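Side-chain contact in mandelate racemase / muconate lactonizing enzyme family protein (Agrobacterium tumefaciens, PDB 4DXK), which belongs to the mandelate racemase subgroup of the enolase superfamily and probably acts as a metal-dependent lyase or racemase, its substrate not being established: residues E42-E47 / R82-F87. Numbering follows the deposited sequence.
Sequences ETYVHE and RGNSAF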
ATOM      1  N   GLU A  42      25.781 -20.627 -29.954  1.00  8.67           N
ATOM      2  CA  GLU A  42      26.664 -21.755 -30.222  1.00  9.85           C
ATOM      3  C   GLU A  42      28.010 -21.589 -29.520  1.00  9.92           C
ATOM      4  O   GLU A  42      28.520 -22.529 -28.899  1.00  9.74           O
ATOM      5  CB  GLU A  42      26.874 -21.948 -31.719  1.00 10.33           C
ATOM      6  CG  GLU A  42      27.925 -23.002 -32.058  1.00 10.49           C
ATOM      7  CD  GLU A  42      27.973 -23.280 -33.530  1.00 11.32           C
ATOM      8  OE1 GLU A  42      28.198 -22.328 -34.311  1.00 12.00           O
ATOM      9  OE2 GLU A  42      27.772 -24.451 -33.906  1.00 12.36           O
ATOM     10  N   THR A  43      28.597 -20.399 -29.621  1.00  8.95           N
ATOM     11  CA  THR A  43      29.873 -20.161 -28.956  1.00  8.90           C
ATOM     12  C   THR A  43      29.734 -20.405 -27.455  1.00  9.25           C
ATOM     13  O   THR A  43      30.598 -21.017 -26.823  1.00  9.76           O
ATOM     14  CB  THR A  43      30.378 -18.736 -29.214  1.00 10.36           C
ATOM     15  OG1 THR A  43      30.582 -18.559 -30.618  1.00 10.54           O
ATOM     16  CG2 THR A  43      31.692 -18.487 -28.491  1.00 10.56           C
ATOM     17  N   TYR A  44      28.636 -19.922 -26.884  1.00  9.53           N
ATOM     18  CA  TYR A  44      28.363 -20.093 -25.462  1.00  9.42           C
ATOM     19  C   TYR A  44      28.223 -21.565 -25.065  1.00  7.90           C
ATOM     20  O   TYR A  44      28.731 -21.988 -24.020  1.00  9.28           O
ATOM     21  CB  TYR A  44      27.101 -19.316 -25.073  1.00  8.99           C
ATOM     22  CG  TYR A  44      26.574 -19.661 -23.696  1.00  8.18           C
ATOM     23  CD1 TYR A  44      27.119 -19.082 -22.554  1.00  8.62           C
ATOM     24  CD2 TYR A  44      25.554 -20.583 -23.536  1.00  8.51           C
ATOM     25  CE1 TYR A  44      26.650 -19.407 -21.301  1.00  8.46           C
ATOM     26  CE2 TYR A  44      25.075 -20.917 -22.275  1.00  9.14           C
ATOM     27  CZ  TYR A  44      25.631 -20.320 -21.161  1.00  8.55           C
ATOM     28  OH  TYR A  44      25.166 -20.615 -19.901  1.00  8.69           O
ATOM     29  N   VAL A  45      27.525 -22.345 -25.880  1.00  8.01           N
ATOM     30  CA  VAL A  45      27.353 -23.761 -25.579  1.00  8.84           C
ATOM     31  C   VAL A  45      28.708 -24.445 -25.401  1.00  8.79           C
ATOM     32  O   VAL A  45      28.901 -25.204 -24.451  1.00  9.75           O
ATOM     33  CB  VAL A  45      26.516 -24.459 -26.664  1.00  8.56           C
ATOM     34  CG1 VAL A  45      26.537 -25.961 -26.490  1.00 10.74           C
ATOM     35  CG2 VAL A  45      25.082 -23.946 -26.633  1.00 10.85           C
ATOM     36  N   HIS A  46      29.651 -24.137 -26.285  1.00  9.01           N
ATOM     37  CA  HIS A  46      30.971 -24.749 -26.198  1.00  9.96           C
ATOM     38  C   HIS A  46      31.896 -24.079 -25.183  1.00 11.15           C
ATOM     39  O   HIS A  46      32.694 -24.758 -24.546  1.00 12.45           O
ATOM     40  CB  HIS A  46      31.610 -24.829 -27.583  1.00 11.68           C
ATOM     41  CG  HIS A  46      30.813 -25.658 -28.533  1.00  9.17           C
ATOM     42  ND1 HIS A  46      30.811 -27.036 -28.490  1.00 11.56           N
ATOM     43  CD2 HIS A  46      29.945 -25.308 -29.511  1.00 10.34           C
ATOM     44  CE1 HIS A  46      29.990 -27.499 -29.416  1.00 10.42           C
ATOM     45  NE2 HIS A  46      29.450 -26.471 -30.046  1.00 10.96           N
ATOM     46  N   GLU A  47      31.778 -22.762 -25.010  1.00 10.44           N
ATOM     47  CA  GLU A  47      32.649 -22.030 -24.085  1.00 11.50           C
ATOM     48  C   GLU A  47      32.274 -22.294 -22.625  1.00 10.33           C
ATOM     49  O   GLU A  47      33.152 -22.443 -21.768  1.00 11.71           O
ATOM     50  CB  GLU A  47      32.609 -20.515 -24.368  1.00 12.40           C
ATOM     51  CG  GLU A  47      33.552 -19.670 -23.475  1.00 14.39           C
ATOM     52  CD  GLU A  47      33.520 -18.159 -23.765  1.00 12.43           C
ATOM     53  OE1 GLU A  47      32.434 -17.625 -24.066  1.00 13.11           O
ATOM     54  OE2 GLU A  47      34.580 -17.495 -23.672  1.00 14.22           O
ATOM     55  N   ARG A  82      19.406 -18.646 -23.553  1.00  7.16           N
ATOM     56  CA  ARG A  82      18.948 -19.388 -24.723  1.00  7.82           C
ATOM     57  C   ARG A  82      19.728 -20.694 -24.892  1.00  7.70           C
ATOM     58  O   ARG A  82      19.148 -21.743 -25.189  1.00  7.75           O
ATOM     59  CB  ARG A  82      19.010 -18.517 -25.989  1.00  8.65           C
ATOM     60  CG  ARG A  82      18.094 -17.310 -25.886  1.00  7.67           C
ATOM     61  CD  ARG A  82      17.711 -16.692 -27.225  1.00  7.94           C
ATOM     62  NE  ARG A  82      18.855 -16.303 -28.053  1.00  7.78           N
ATOM     63  CZ  ARG A  82      19.615 -15.229 -27.849  1.00  8.48           C
ATOM     64  NH1 ARG A  82      19.392 -14.415 -26.818  1.00  9.15           N
ATOM     65  NH2 ARG A  82      20.618 -14.975 -28.686  1.00  9.74           N
ATOM     66  N   GLY A  83      21.036 -20.650 -24.661  1.00  7.03           N
ATOM     67  CA  GLY A  83      21.820 -21.870 -24.728  1.00  8.33           C
ATOM     68  C   GLY A  83      21.441 -22.859 -23.644  1.00  7.94           C
ATOM     69  O   GLY A  83      21.286 -24.056 -23.900  1.00  7.83           O
ATOM     70  N   ASN A  84      21.287 -22.362 -22.420  1.00  8.24           N
ATOM     71  CA  ASN A  84      20.854 -23.214 -21.312  1.00  7.28           C
ATOM     72  C   ASN A  84      19.516 -23.867 -21.590  1.00  6.96           C
ATOM     73  O   ASN A  84      19.278 -25.025 -21.227  1.00  7.67           O
ATOM     74  CB  ASN A  84      20.720 -22.413 -20.014  1.00  9.38           C
ATOM     75  CG  ASN A  84      22.037 -21.893 -19.499  1.00  8.70           C
ATOM     76  OD1 ASN A  84      23.111 -22.298 -19.941  1.00  9.10           O
ATOM     77  ND2 ASN A  84      21.957 -20.978 -18.532  1.00 10.20           N
ATOM     78  N   SER A  85      18.627 -23.121 -22.228  1.00  7.16           N
ATOM     79  CA  SER A  85      17.274 -23.594 -22.503  1.00  7.81           C
ATOM     80  C   SER A  85      17.271 -24.697 -23.556  1.00  7.06           C
ATOM     81  O   SER A  85      16.578 -25.707 -23.400  1.00  7.94           O
ATOM     82  CB  SER A  85      16.386 -22.432 -22.960  1.00  8.06           C
ATOM     83  OG  SER A  85      16.316 -21.402 -21.983  1.00  7.80           O
ATOM     84  N   ALA A  86      18.046 -24.512 -24.623  1.00  7.39           N
ATOM     85  CA  ALA A  86      18.174 -25.551 -25.643  1.00  7.01           C
ATOM     86  C   ALA A  86      18.741 -26.819 -25.022  1.00  7.10           C
ATOM     87  O   ALA A  86      18.254 -27.924 -25.282  1.00  7.84           O
ATOM     88  CB  ALA A  86      19.060 -25.072 -26.763  1.00  9.72           C
ATOM     89  N   PHE A  87      19.763 -26.659 -24.184  1.00  7.46           N
ATOM     90  CA  PHE A  87      20.357 -27.787 -23.470  1.00  8.17           C
ATOM     91  C   PHE A  87      19.328 -28.508 -22.594  1.00  6.79           C
ATOM     92  O   PHE A  87      19.247 -29.737 -22.604  1.00  8.19           O
ATOM     93  CB  PHE A  87      21.568 -27.303 -22.656  1.00  8.59           C
ATOM     94  CG  PHE A  87      22.216 -28.366 -21.818  1.00  7.06           C
ATOM     95  CD1 PHE A  87      23.006 -29.343 -22.404  1.00  9.20           C
ATOM     96  CD2 PHE A  87      22.033 -28.386 -20.444  1.00  9.36           C
ATOM     97  CE1 PHE A  87      23.596 -30.323 -21.630  1.00  9.56           C
ATOM     98  CE2 PHE A  87      22.629 -29.369 -19.665  1.00  9.32           C
ATOM     99  CZ  PHE A  87      23.408 -30.328 -20.259  1.00  9.70           C
TER
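Tyr-44 reaches from helix 38-53 to the backbone of Gly-83 and the side chain of Asn-84 on helix 79-99. Its CB leaves the helix toward the other segment, and with CG anti to the backbone N (chi1 168°) the ring is carried across to the other helix. Tyr-44 CD2 passes 4.1 Å from Gly-83 CA, an oblique approach that the missing side chain of the glycine permits. Further out, Tyr-44 CE2 lies 3.3 Å from Asn-84 OD1, and the phenol ends in a hydrogen bond, Tyr-44 OH donating to Asn-84 OD1 over 2.7 Å. The amide oxygen sits at the ring edge, whereas the donor is tilted 26° from the carbonyl plane, and ring and amide planes differ by 54°. Both helices belong to the N-terminal capping domain of the enolase superfamily, where they pack against the antiparallel sheet containing strands 3-11 and 17-24. On the sheet side of this crossing, Val-45 places CG2 4.3 Å from Gly-83 CA while its side chain also touches Leu-6 and Val-20. Asn-84 ND2 makes a weak hydrogen bond to Leu-68 O, and the Tyr-44 side chain packs on Thr-40 of a second subunit.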